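Local coordinates for protein NADH-rubredoxin oxidoreductase (Clostridium acetobutylicum, PDB 3KLJ) that carries electrons from NADH to rubredoxin through a bound FAD, feeding the chains by which an obligate anaerobe scavenges dioxygen, at residues K8-L13 and C32-M37; T36-E41 and K78-E83; K42-Y47 and K67-Y72. All blocks are in the same frame, centred on the assembly; numbering follows the deposited sequence. Where two conformers were deposited one is given.

Contact 1 (K8-L13 and C32-M37); sequences KSTKIL and CDDITM
Ile12 and Asp34 begin the pairing of two neighbouring parallel strands. Ile12 N gives a nearly straight bond to Asp34 O (3.0 Å, 174° at the hydrogen), and Thr36 N returns one to Ile12 O (2.9 Å). Because the strands run parallel, Ile12 thus bonds to the residues before and after its bridge partner Ile35. Two CA-H...O contacts fill in the ladder, Ile35 CA to Ile12 O and Leu13 CA to Thr36 O, both 3.5 Å.

Just ahead of the regular pairing the bonding becomes weaker and shared. Lys11 N lies 3.3 Å from Asp34 O and 3.4 Å from Asp34 OD2, two weak bonds from one N-H. Asp34 reaches it because its carboxylate swings anti to the backbone N (chi1 -173°), which brings OD2 within weak bonding distance. The other oxygen, OD1, has a stronger partner in the salt bridge with Lys78. The Lys11 side chain, which takes two positions, appears to cross that of Asp34 at about a right angle, its CD near CB. Lys11 NZ and Asp33 OD1 carry opposite charges but stop short of a salt bridge.

Apolar contact is modest and falls on the face of Ile12 and Ile35, where Ile12 CD1 meets Cys32 CB at 3.7 Å; Cys32 itself forms the disulfide with Cys292. On the face of Leu13 and Thr36, Leu13 CD2 comes to 3.4 Å from Thr36 O, the two side chains crossing at a slant.

The two strands, 12-15 and 35-38, with helix 19-28 between them, form the beta-alpha-beta unit that opens the FAD-binding domain of this GR-type fold. Ala28 of that helix packs on both isoleucines. Strand 78-80 lies beyond Thr36, while Lys104, Glu106 and Lys107 bond to the backbone from Lys8 to Leu13.

Contact 2 (T36-E41 and K78-E83); sequences TMINSE and KVITSE. With FAD (flavin-adenine dinucleotide), chain B.
Met37 N bonds to Lys78 O at 2.7 Å, the first rung of a regular parallel ladder that continues with Ile80 N on Met37 O and Asn39 N on Ile80 O. Then Glu83 N reaches Asn39 O (2.9 Å), rising 40° out of the carbonyl plane, and Ser82 N turns to Glu41 O (3.0 Å), also from above the plane. These bonds join 39-41 to 82-83.

Met37 and Val79 lie side by side, SD 4.2 Å from CG2. Ile38 CG2, set anti to its own backbone N, meets Glu83 O (3.3 Å) and sits 3.8 Å from C2A of the FAD adenine.

Farther along, Asn39, Ser40 and Glu41 present the adenosine ribose with polar atoms. Asn39 OD1 and Glu41 OE2 (2.8 Å) both approach hydroxyl O3B, and Ser40 OG lies against O2B at a distance too short to be trusted. Arg48, which also binds FAD, pairs with Glu41 OE2. Tyr46 on Glu41 OE1 and Ala17 N on Asn39 OD1 steady the two groups from behind.

Strand 78-80 closes this edge of the sheet. Strand 35-38 pairs with 12-15 on its other side, and Tyr72 of helix 69-74 packs on Met37 and Val79.

Contact 3 (K42-Y47 and K67-Y72); sequences KYLPYY and KKNDWY
Leu44 lays its branch point against the Tyr72 ring, CG standing 3.6 Å from CE2 at an oblique approach, the two side chains sliding past each other in opposite directions. The tyrosine leans toward the loop with CG beside its own backbone N (chi1 -63°), and its far end runs up against Pro45. There the proline ring meets the hydroxyl from the opposite direction, with Pro45 CG 3.2 Å from Tyr72 OH and Pro45 CD 4.0 Å from CZ. Asn69, whose side chain takes two positions, may touch Leu44 CD2.

A single water supplies the polar link between the loop and 67-72. It donates to Pro45 O (2.6 Å) and accepts from Lys67 N (2.9 Å) and from Tyr72 OH (2.7 Å). Lying in the plane of the Tyr72 ring, it holds the hydroxyl at the ring's edge. One face of that ring has Trp71 CE3 over its centre.

Leu44 and Pro45, in the loop after strand 35-38, thus pack on Tyr72 of helix 69-74 and the residues leading into it. Phe22 of helix 19-28 touches Pro45, Lys67 and Tyr72, and Val79 of strand 78-80 packs on Leu44 and Tyr72.

In the fold
The three contacts build one end of the FAD-binding domain. Contacts 1 and 2 share strand 35-38, pairing it on its two sides with 12-15 and 78-80, so both rest chiefly on backbone bonds. Contact 3 has no strand pairing and relies on apolar side chains and a bridging water. Half of the touching residues of contact 1 are buried, against a third in contacts 2 and 3, and contact 2 alone reaches the cofactor directly. Contact 3 is nested in the chain between the segments of contact 2 and packs against the sheet of the other two through the Tyr72 ring.

Contact 1 (K8-L13 and C32-M37)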
loop_
_atom_site.group_PDB
_atom_site.type_symbol
_atom_site.label_atom_id
_atom_site.label_comp_id
_atom_site.label_asym_id
_atom_site.label_seq_id
_atom_site.Cartn_x
_atom_site.Cartn_y
_atom_site.Cartn_z
ATOM N N LYS A 8 -17.780 3.163 -28.357
ATOM C CA LYS A 8 -18.357 3.557 -27.038
ATOM C C LYS A 8 -17.801 4.891 -26.525
ATOM O O LYS A 8 -16.615 5.206 -26.722
ATOM C CB LYS A 8 -18.128 2.442 -26.013
ATOM C CG LYS A 8 -19.124 1.264 -26.129
ATOM C CD LYS A 8 -18.464 -0.108 -25.887
ATOM C CE LYS A 8 -18.070 -0.339 -24.429
ATOM N NZ LYS A 8 -19.263 -0.516 -23.554
ATOM N N SER A 9 -18.668 5.669 -25.878
ATOM C CA SER A 9 -18.303 6.964 -25.312
ATOM C C SER A 9 -19.118 7.251 -24.051
ATOM O O SER A 9 -20.319 6.977 -24.011
ATOM C CB SER A 9 -18.507 8.081 -26.336
ATOM O OG SER A 9 -19.863 8.477 -26.400
ATOM N N THR A 10 -18.456 7.794 -23.030
ATOM C CA THR A 10 -19.096 8.118 -21.748
ATOM C C THR A 10 -18.696 9.505 -21.269
ATOM O O THR A 10 -17.793 10.117 -21.839
ATOM C CB THR A 10 -18.735 7.093 -20.635
ATOM O OG1 THR A 10 -17.314 6.902 -20.585
ATOM C CG2 THR A 10 -19.405 5.772 -20.899
ATOM N N LYS A 11 -19.377 10.001 -20.234
ATOM C CA LYS A 11 -19.020 11.271 -19.602
ATOM C C LYS A 11 -17.759 11.070 -18.753
ATOM O O LYS A 11 -16.707 11.663 -19.025
ATOM C CB LYS A 11 -20.173 11.797 -18.732
ATOM C CG LYS A 11 -21.205 12.695 -19.431
ATOM C CD LYS A 11 -22.090 11.933 -20.401
ATOM C CE LYS A 11 -23.505 12.503 -20.433
ATOM N NZ LYS A 11 -23.519 13.978 -20.644
ATOM N N ILE A 12 -17.879 10.218 -17.733
ATOM C CA ILE A 12 -16.770 9.919 -16.826
ATOM C C ILE A 12 -16.215 8.526 -17.081
ATOM O O ILE A 12 -16.919 7.515 -16.910
ATOM C CB ILE A 12 -17.183 10.052 -15.340
ATOM C CG1 ILE A 12 -17.852 11.413 -15.095
ATOM C CG2 ILE A 12 -15.980 9.809 -14.419
ATOM C CD1 ILE A 12 -17.965 11.772 -13.656
ATOM N N LEU A 13 -14.956 8.496 -17.508
ATOM C CA LEU A 13 -14.215 7.262 -17.689
ATOM C C LEU A 13 -13.284 7.070 -16.505
ATOM O O LEU A 13 -12.471 7.943 -16.200
ATOM C CB LEU A 13 -13.371 7.311 -18.955
ATOM C CG LEU A 13 -13.334 6.069 -19.848
ATOM C CD1 LEU A 13 -11.976 5.896 -20.530
ATOM C CD2 LEU A 13 -13.769 4.795 -19.129
ATOM N N CYS A 32 -23.156 13.125 -11.808
ATOM C CA CYS A 32 -23.043 12.787 -13.228
ATOM C C CYS A 32 -23.820 11.519 -13.524
ATOM O O CYS A 32 -23.996 10.661 -12.655
ATOM C CB CYS A 32 -21.588 12.657 -13.682
ATOM S SG CYS A 32 -21.104 13.890 -14.921
ATOM N N ASP A 33 -24.321 11.408 -14.750
ATOM C CA ASP A 33 -25.260 10.321 -15.080
ATOM C C ASP A 33 -24.756 9.280 -16.093
ATOM O O ASP A 33 -25.542 8.463 -16.587
ATOM C CB ASP A 33 -26.622 10.900 -15.517
ATOM C CG ASP A 33 -26.560 11.624 -16.860
ATOM O OD1 ASP A 33 -25.453 12.018 -17.294
ATOM O OD2 ASP A 33 -27.631 11.800 -17.487
ATOM N N ASP A 34 -23.461 9.314 -16.397
ATOM C CA ASP A 34 -22.877 8.419 -17.389
ATOM C C ASP A 34 -21.440 8.061 -16.991
ATOM O O ASP A 34 -20.477 8.713 -17.417
ATOM C CB ASP A 34 -22.927 9.076 -18.774
ATOM C CG ASP A 34 -22.482 8.148 -19.894
ATOM O OD1 ASP A 34 -22.267 6.942 -19.654
ATOM O OD2 ASP A 34 -22.350 8.638 -21.033
ATOM N N ILE A 35 -21.323 7.012 -16.178
ATOM C CA ILE A 35 -20.053 6.580 -15.590
ATOM C C ILE A 35 -19.665 5.176 -16.061
ATOM O O ILE A 35 -20.458 4.221 -15.954
ATOM C CB ILE A 35 -20.137 6.572 -14.040
ATOM C CG1 ILE A 35 -20.723 7.885 -13.508
ATOM C CG2 ILE A 35 -18.773 6.269 -13.409
ATOM C CD1 ILE A 35 -21.455 7.713 -12.175
ATOM N N THR A 36 -18.436 5.055 -16.558
ATOM C CA THR A 36 -17.873 3.772 -16.977
ATOM C C THR A 36 -16.539 3.503 -16.299
ATOM O O THR A 36 -15.661 4.367 -16.280
ATOM C CB THR A 36 -17.669 3.738 -18.501
ATOM O OG1 THR A 36 -18.930 3.926 -19.135
ATOM C CG2 THR A 36 -17.091 2.412 -18.963
ATOM N N MET A 37 -16.394 2.296 -15.761
ATOM C CA MET A 37 -15.161 1.853 -15.134
ATOM C C MET A 37 -14.525 0.745 -15.952
ATOM O O MET A 37 -15.193 -0.232 -16.310
ATOM C CB MET A 37 -15.442 1.313 -13.736
ATOM C CG MET A 37 -16.223 2.242 -12.830
ATOM S SD MET A 37 -16.392 1.513 -11.186
ATOM C CE MET A 37 -14.736 1.851 -10.571
#

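Contact 2 (T36-E41 and K78-E83)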
loop_
_atom_site.group_PDB
_atom_site.type_symbol
_atom_site.label_atom_id
_atom_site.label_comp_id
_atom_site.label_asym_id
_atom_site.label_seq_id
_atom_site.Cartn_x
_atom_site.Cartn_y
_atom_site.Cartn_z
ATOM N N THR A 36 -18.436 5.055 -16.558
ATOM C CA THR A 36 -17.873 3.772 -16.977
ATOM C C THR A 36 -16.539 3.503 -16.299
ATOM O O THR A 36 -15.661 4.367 -16.280
ATOM C CB THR A 36 -17.669 3.738 -18.501
ATOM O OG1 THR A 36 -18.930 3.926 -19.135
ATOM C CG2 THR A 36 -17.091 2.412 -18.963
ATOM N N MET A 37 -16.394 2.296 -15.761
ATOM C CA MET A 37 -15.161 1.853 -15.134
ATOM C C MET A 37 -14.525 0.745 -15.952
ATOM O O MET A 37 -15.193 -0.232 -16.310
ATOM C CB MET A 37 -15.442 1.313 -13.736
ATOM C CG MET A 37 -16.223 2.242 -12.830
ATOM S SD MET A 37 -16.392 1.513 -11.186
ATOM C CE MET A 37 -14.736 1.851 -10.571
ATOM N N ILE A 38 -13.234 0.899 -16.232
ATOM C CA ILE A 38 -12.443 -0.134 -16.885
ATOM C C ILE A 38 -11.619 -0.869 -15.828
ATOM O O ILE A 38 -10.938 -0.224 -15.042
ATOM C CB ILE A 38 -11.483 0.487 -17.931
ATOM C CG1 ILE A 38 -12.272 1.234 -19.012
ATOM C CG2 ILE A 38 -10.587 -0.586 -18.557
ATOM C CD1 ILE A 38 -11.456 2.300 -19.731
ATOM N N ASN A 39 -11.679 -2.201 -15.788
ATOM C CA ASN A 39 -10.816 -2.958 -14.862
ATOM C C ASN A 39 -10.131 -4.165 -15.477
ATOM O O ASN A 39 -10.780 -4.990 -16.119
ATOM C CB ASN A 39 -11.575 -3.380 -13.604
ATOM C CG ASN A 39 -10.641 -3.747 -12.440
ATOM O OD1 ASN A 39 -9.696 -3.012 -12.089
ATOM N ND2 ASN A 39 -10.910 -4.889 -11.839
ATOM N N SER A 40 -8.821 -4.260 -15.258
ATOM C CA SER A 40 -7.996 -5.328 -15.815
ATOM C C SER A 40 -8.306 -6.698 -15.202
ATOM O O SER A 40 -8.128 -7.722 -15.864
ATOM C CB SER A 40 -6.511 -4.998 -15.657
ATOM O OG SER A 40 -6.149 -4.960 -14.283
ATOM N N GLU A 41 -8.769 -6.704 -13.950
ATOM C CA GLU A 41 -9.133 -7.941 -13.245
ATOM C C GLU A 41 -10.552 -8.391 -13.607
ATOM O O GLU A 41 -11.342 -7.610 -14.146
ATOM C CB GLU A 41 -9.021 -7.763 -11.722
ATOM C CG GLU A 41 -7.693 -7.172 -11.229
ATOM C CD GLU A 41 -7.540 -7.240 -9.707
ATOM O OE1 GLU A 41 -7.884 -8.274 -9.109
ATOM O OE2 GLU A 41 -7.055 -6.259 -9.108
ATOM N N LYS A 78 -21.393 1.435 -15.280
ATOM C CA LYS A 78 -20.959 0.405 -16.217
ATOM C C LYS A 78 -19.523 -0.032 -15.949
ATOM O O LYS A 78 -18.585 0.777 -16.003
ATOM C CB LYS A 78 -21.120 0.904 -17.656
ATOM C CG LYS A 78 -22.580 1.138 -18.051
ATOM C CD LYS A 78 -22.726 2.104 -19.215
ATOM C CE LYS A 78 -22.494 3.555 -18.785
ATOM N NZ LYS A 78 -22.508 4.480 -19.964
ATOM N N VAL A 79 -19.356 -1.314 -15.646
ATOM C CA VAL A 79 -18.033 -1.867 -15.376
ATOM C C VAL A 79 -17.647 -2.813 -16.507
ATOM O O VAL A 79 -18.358 -3.780 -16.789
ATOM C CB VAL A 79 -17.971 -2.604 -14.024
ATOM C CG1 VAL A 79 -16.549 -3.086 -13.736
ATOM C CG2 VAL A 79 -18.460 -1.700 -12.892
ATOM N N ILE A 80 -16.538 -2.505 -17.175
ATOM C CA ILE A 80 -15.975 -3.412 -18.171
ATOM C C ILE A 80 -14.818 -4.165 -17.516
ATOM O O ILE A 80 -13.756 -3.585 -17.256
ATOM C CB ILE A 80 -15.483 -2.672 -19.436
ATOM C CG1 ILE A 80 -16.410 -1.501 -19.777
ATOM C CG2 ILE A 80 -15.383 -3.646 -20.616
ATOM C CD1 ILE A 80 -15.843 -0.541 -20.806
ATOM N N THR A 81 -15.037 -5.449 -17.234
ATOM C CA THR A 81 -14.027 -6.275 -16.560
ATOM C C THR A 81 -13.103 -6.951 -17.569
ATOM O O THR A 81 -13.434 -7.052 -18.758
ATOM C CB THR A 81 -14.662 -7.360 -15.654
ATOM O OG1 THR A 81 -15.671 -8.056 -16.393
ATOM C CG2 THR A 81 -15.273 -6.734 -14.401
ATOM N N SER A 82 -11.951 -7.406 -17.072
ATOM C CA SER A 82 -10.911 -8.063 -17.863
ATOM C C SER A 82 -10.478 -7.224 -19.071
ATOM O O SER A 82 -10.129 -7.761 -20.124
ATOM C CB SER A 82 -11.342 -9.475 -18.281
ATOM O OG SER A 82 -11.526 -10.308 -17.149
ATOM N N GLU A 83 -10.508 -5.906 -18.902
ATOM C CA GLU A 83 -10.093 -4.985 -19.950
ATOM C C GLU A 83 -9.013 -4.030 -19.437
ATOM O O GLU A 83 -9.084 -3.525 -18.312
ATOM C CB GLU A 83 -11.295 -4.229 -20.515
ATOM C CG GLU A 83 -11.114 -3.784 -21.968
ATOM C CD GLU A 83 -10.912 -4.943 -22.936
ATOM O OE1 GLU A 83 -9.794 -5.064 -23.485
ATOM O OE2 GLU A 83 -11.861 -5.731 -23.141
HETATM P PA FAD B . -5.567 -0.793 -6.686
HETATM O O1A FAD B . -4.271 -1.426 -7.119
HETATM O O2A FAD B . -6.140 -1.428 -5.442
HETATM O O5B FAD B . -6.624 -0.870 -7.878
HETATM C C5B FAD B . -6.269 -0.480 -9.192
HETATM C C4B FAD B . -6.996 -1.370 -10.199
HETATM O O4B FAD B . -6.741 -0.904 -11.523
HETATM C C3B FAD B . -6.487 -2.808 -10.135
HETATM O O3B FAD B . -7.593 -3.688 -10.017
HETATM C C2B FAD B . -5.746 -3.024 -11.442
HETATM O O2B FAD B . -5.917 -4.328 -11.951
HETATM C C1B FAD B . -6.398 -1.998 -12.357
HETATM N N9A FAD B . -5.535 -1.566 -13.472
HETATM C C8A FAD B . -4.175 -1.406 -13.464
HETATM N N7A FAD B . -3.783 -0.994 -14.692
HETATM C C5A FAD B . -4.869 -0.880 -15.483
HETATM C C6A FAD B . -5.025 -0.506 -16.819
HETATM N N6A FAD B . -3.964 -0.442 -17.624
HETATM N N1A FAD B . -6.297 -0.495 -17.364
HETATM C C2A FAD B . -7.396 -0.847 -16.603
HETATM N N3A FAD B . -7.230 -1.227 -15.284
HETATM C C4A FAD B . -5.982 -1.239 -14.730
HETATM N N1 FAD B . -3.053 -0.306 2.621
HETATM C C2 FAD B . -3.250 0.190 3.892
HETATM O O2 FAD B . -3.492 1.375 4.043
HETATM N N3 FAD B . -3.206 -0.641 4.992
HETATM C C4 FAD B . -2.947 -1.981 4.827
HETATM O O4 FAD B . -2.899 -2.695 5.833
HETATM C C4X FAD B . -2.729 -2.500 3.542
HETATM N N5 FAD B . -2.475 -3.849 3.349
HETATM C C5X FAD B . -2.267 -4.352 2.078
HETATM C C6 FAD B . -2.005 -5.716 1.891
HETATM C C7 FAD B . -1.808 -6.213 0.592
HETATM C C7M FAD B . -1.525 -7.672 0.386
HETATM C C8 FAD B . -1.862 -5.352 -0.504
HETATM C C8M FAD B . -1.647 -5.857 -1.909
HETATM C C9 FAD B . -2.117 -4.000 -0.309
HETATM C C9A FAD B . -2.325 -3.495 0.978
HETATM N N10 FAD B . -2.588 -2.140 1.165
HETATM C C10 FAD B . -2.790 -1.646 2.440
HETATM C "C1'" FAD B . -2.627 -1.214 -0.006
HETATM C "C2'" FAD B . -4.035 -0.926 -0.480
HETATM O "O2'" FAD B . -4.596 -2.129 -0.967
HETATM C "C3'" FAD B . -3.932 0.102 -1.588
HETATM O "O3'" FAD B . -3.472 1.329 -1.053
HETATM C "C4'" FAD B . -5.253 0.355 -2.295
HETATM O "O4'" FAD B . -5.778 -0.858 -2.818
HETATM C "C5'" FAD B . -5.000 1.310 -3.455
HETATM O "O5'" FAD B . -6.184 1.377 -4.207
HETATM P P FAD B . -6.130 1.863 -5.719
HETATM O O1P FAD B . -7.546 1.896 -6.269
HETATM O O2P FAD B . -5.384 3.169 -5.848
HETATM O O3P FAD B . -5.229 0.768 -6.491
#

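Contact 3 (K42-Y47 and K67-Y72)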
loop_
_atom_site.group_PDB
_atom_site.type_symbol
_atom_site.label_atom_id
_atom_site.label_comp_id
_atom_site.label_asym_id
_atom_site.label_seq_id
_atom_site.Cartn_x
_atom_site.Cartn_y
_atom_site.Cartn_z
ATOM N N LYS A 42 -10.875 -9.647 -13.304
ATOM C CA LYS A 42 -12.205 -10.180 -13.610
ATOM C C LYS A 42 -13.192 -10.014 -12.449
ATOM O O LYS A 42 -14.303 -10.554 -12.483
ATOM C CB LYS A 42 -12.129 -11.639 -14.093
ATOM C CG LYS A 42 -11.327 -12.580 -13.212
ATOM C CD LYS A 42 -11.215 -13.967 -13.855
ATOM C CE LYS A 42 -10.071 -14.778 -13.245
ATOM N NZ LYS A 42 -8.741 -14.281 -13.705
ATOM N N TYR A 43 -12.779 -9.243 -11.444
ATOM C CA TYR A 43 -13.572 -9.012 -10.235
ATOM C C TYR A 43 -13.904 -7.535 -10.067
ATOM O O TYR A 43 -13.135 -6.661 -10.483
ATOM C CB TYR A 43 -12.829 -9.535 -8.981
ATOM C CG TYR A 43 -12.226 -10.914 -9.186
ATOM C CD1 TYR A 43 -13.042 -12.047 -9.273
ATOM C CD2 TYR A 43 -10.847 -11.082 -9.333
ATOM C CE1 TYR A 43 -12.498 -13.311 -9.482
ATOM C CE2 TYR A 43 -10.293 -12.346 -9.536
ATOM C CZ TYR A 43 -11.127 -13.454 -9.613
ATOM O OH TYR A 43 -10.599 -14.709 -9.813
ATOM N N LEU A 44 -15.060 -7.267 -9.469
ATOM C CA LEU A 44 -15.434 -5.916 -9.042
ATOM C C LEU A 44 -14.450 -5.382 -7.986
ATOM O O LEU A 44 -13.667 -6.158 -7.430
ATOM C CB LEU A 44 -16.862 -5.939 -8.488
ATOM C CG LEU A 44 -18.059 -5.668 -9.424
ATOM C CD1 LEU A 44 -17.717 -5.472 -10.907
ATOM C CD2 LEU A 44 -19.176 -6.680 -9.237
ATOM N N PRO A 45 -14.467 -4.055 -7.728
ATOM C CA PRO A 45 -13.625 -3.493 -6.679
ATOM C C PRO A 45 -13.721 -4.246 -5.356
ATOM O O PRO A 45 -14.817 -4.492 -4.852
ATOM C CB PRO A 45 -14.174 -2.077 -6.526
ATOM C CG PRO A 45 -14.549 -1.706 -7.922
ATOM C CD PRO A 45 -15.031 -2.992 -8.585
ATOM N N TYR A 46 -12.565 -4.588 -4.801
ATOM C CA TYR A 46 -12.523 -5.289 -3.524
ATOM C C TYR A 46 -11.538 -4.657 -2.552
ATOM O O TYR A 46 -10.624 -3.922 -2.962
ATOM C CB TYR A 46 -12.231 -6.773 -3.731
ATOM C CG TYR A 46 -10.975 -7.104 -4.518
ATOM C CD1 TYR A 46 -11.025 -7.309 -5.904
ATOM C CD2 TYR A 46 -9.743 -7.251 -3.874
ATOM C CE1 TYR A 46 -9.875 -7.648 -6.630
ATOM C CE2 TYR A 46 -8.592 -7.583 -4.583
ATOM C CZ TYR A 46 -8.665 -7.785 -5.962
ATOM O OH TYR A 46 -7.519 -8.120 -6.655
ATOM N N TYR A 47 -11.749 -4.930 -1.265
ATOM C CA TYR A 47 -10.925 -4.367 -0.198
ATOM C C TYR A 47 -9.596 -5.115 -0.167
ATOM O O TYR A 47 -9.401 -6.056 0.625
ATOM C CB TYR A 47 -11.639 -4.464 1.155
ATOM C CG TYR A 47 -11.136 -3.453 2.163
ATOM C CD1 TYR A 47 -10.085 -3.762 3.022
ATOM C CD2 TYR A 47 -11.705 -2.181 2.245
ATOM C CE1 TYR A 47 -9.607 -2.827 3.946
ATOM C CE2 TYR A 47 -11.243 -1.245 3.166
ATOM C CZ TYR A 47 -10.196 -1.581 4.016
ATOM O OH TYR A 47 -9.722 -0.667 4.913
ATOM N N LYS A 67 -18.669 -3.574 -3.174
ATOM C CA LYS A 67 -20.079 -3.656 -3.532
ATOM C C LYS A 67 -20.282 -4.848 -4.435
ATOM O O LYS A 67 -19.405 -5.177 -5.239
ATOM C CB LYS A 67 -20.543 -2.390 -4.263
ATOM C CG LYS A 67 -20.366 -1.090 -3.480
ATOM C CD LYS A 67 -21.330 -0.963 -2.307
ATOM C CE LYS A 67 -21.007 0.313 -1.538
ATOM N NZ LYS A 67 -21.890 0.483 -0.369
ATOM N N LYS A 68 -21.440 -5.481 -4.307
ATOM C CA LYS A 68 -21.829 -6.595 -5.178
ATOM C C LYS A 68 -22.357 -6.079 -6.515
ATOM O O LYS A 68 -22.602 -4.875 -6.666
ATOM C CB LYS A 68 -22.871 -7.480 -4.480
ATOM C CG LYS A 68 -22.455 -7.942 -3.083
ATOM C CD LYS A 68 -21.816 -9.328 -3.090
ATOM C CE LYS A 68 -21.348 -9.727 -1.695
ATOM N NZ LYS A 68 -21.680 -11.154 -1.377
ATOM N N ASN A 69 -22.507 -6.985 -7.481
ATOM C CA ASN A 69 -22.972 -6.643 -8.835
ATOM C C ASN A 69 -24.199 -5.744 -8.864
ATOM O O ASN A 69 -24.237 -4.756 -9.599
ATOM C CB ASN A 69 -23.263 -7.916 -9.643
ATOM C CG ASN A 69 -22.101 -8.328 -10.519
ATOM O OD1 ASN A 69 -21.964 -7.865 -11.652
ATOM N ND2 ASN A 69 -21.258 -9.212 -10.001
ATOM N N ASP A 70 -25.201 -6.112 -8.059
ATOM C CA ASP A 70 -26.480 -5.405 -8.025
ATOM C C ASP A 70 -26.342 -3.910 -7.729
ATOM O O ASP A 70 -27.150 -3.107 -8.193
ATOM C CB ASP A 70 -27.430 -6.058 -7.017
ATOM C CG ASP A 70 -28.884 -5.812 -7.351
ATOM O OD1 ASP A 70 -29.162 -5.304 -8.460
ATOM O OD2 ASP A 70 -29.747 -6.124 -6.510
ATOM N N TRP A 71 -25.317 -3.538 -6.971
ATOM C CA TRP A 71 -25.100 -2.140 -6.640
ATOM C C TRP A 71 -24.756 -1.314 -7.877
ATOM O O TRP A 71 -25.279 -0.211 -8.047
ATOM C CB TRP A 71 -24.010 -2.008 -5.580
ATOM C CG TRP A 71 -23.822 -0.623 -5.065
ATOM C CD1 TRP A 71 -24.460 -0.047 -4.004
ATOM C CD2 TRP A 71 -22.920 0.365 -5.578
ATOM N NE1 TRP A 71 -24.012 1.242 -3.826
ATOM C CE2 TRP A 71 -23.069 1.520 -4.782
ATOM C CE3 TRP A 71 -22.007 0.387 -6.640
ATOM C CZ2 TRP A 71 -22.337 2.688 -5.010
ATOM C CZ3 TRP A 71 -21.269 1.547 -6.863
ATOM C CH2 TRP A 71 -21.439 2.681 -6.049
ATOM N N TYR A 72 -23.870 -1.842 -8.725
ATOM C CA TYR A 72 -23.450 -1.142 -9.948
ATOM C C TYR A 72 -24.579 -1.037 -10.965
ATOM O O TYR A 72 -24.660 -0.044 -11.701
ATOM C CB TYR A 72 -22.222 -1.806 -10.586
ATOM C CG TYR A 72 -20.995 -1.768 -9.707
ATOM C CD1 TYR A 72 -20.108 -0.696 -9.760
ATOM C CD2 TYR A 72 -20.735 -2.804 -8.802
ATOM C CE1 TYR A 72 -18.982 -0.660 -8.941
ATOM C CE2 TYR A 72 -19.620 -2.773 -7.970
ATOM C CZ TYR A 72 -18.752 -1.706 -8.045
ATOM O OH TYR A 72 -17.657 -1.699 -7.230
HETATM O O HOH W 1 -17.173 -3.880 -5.685
#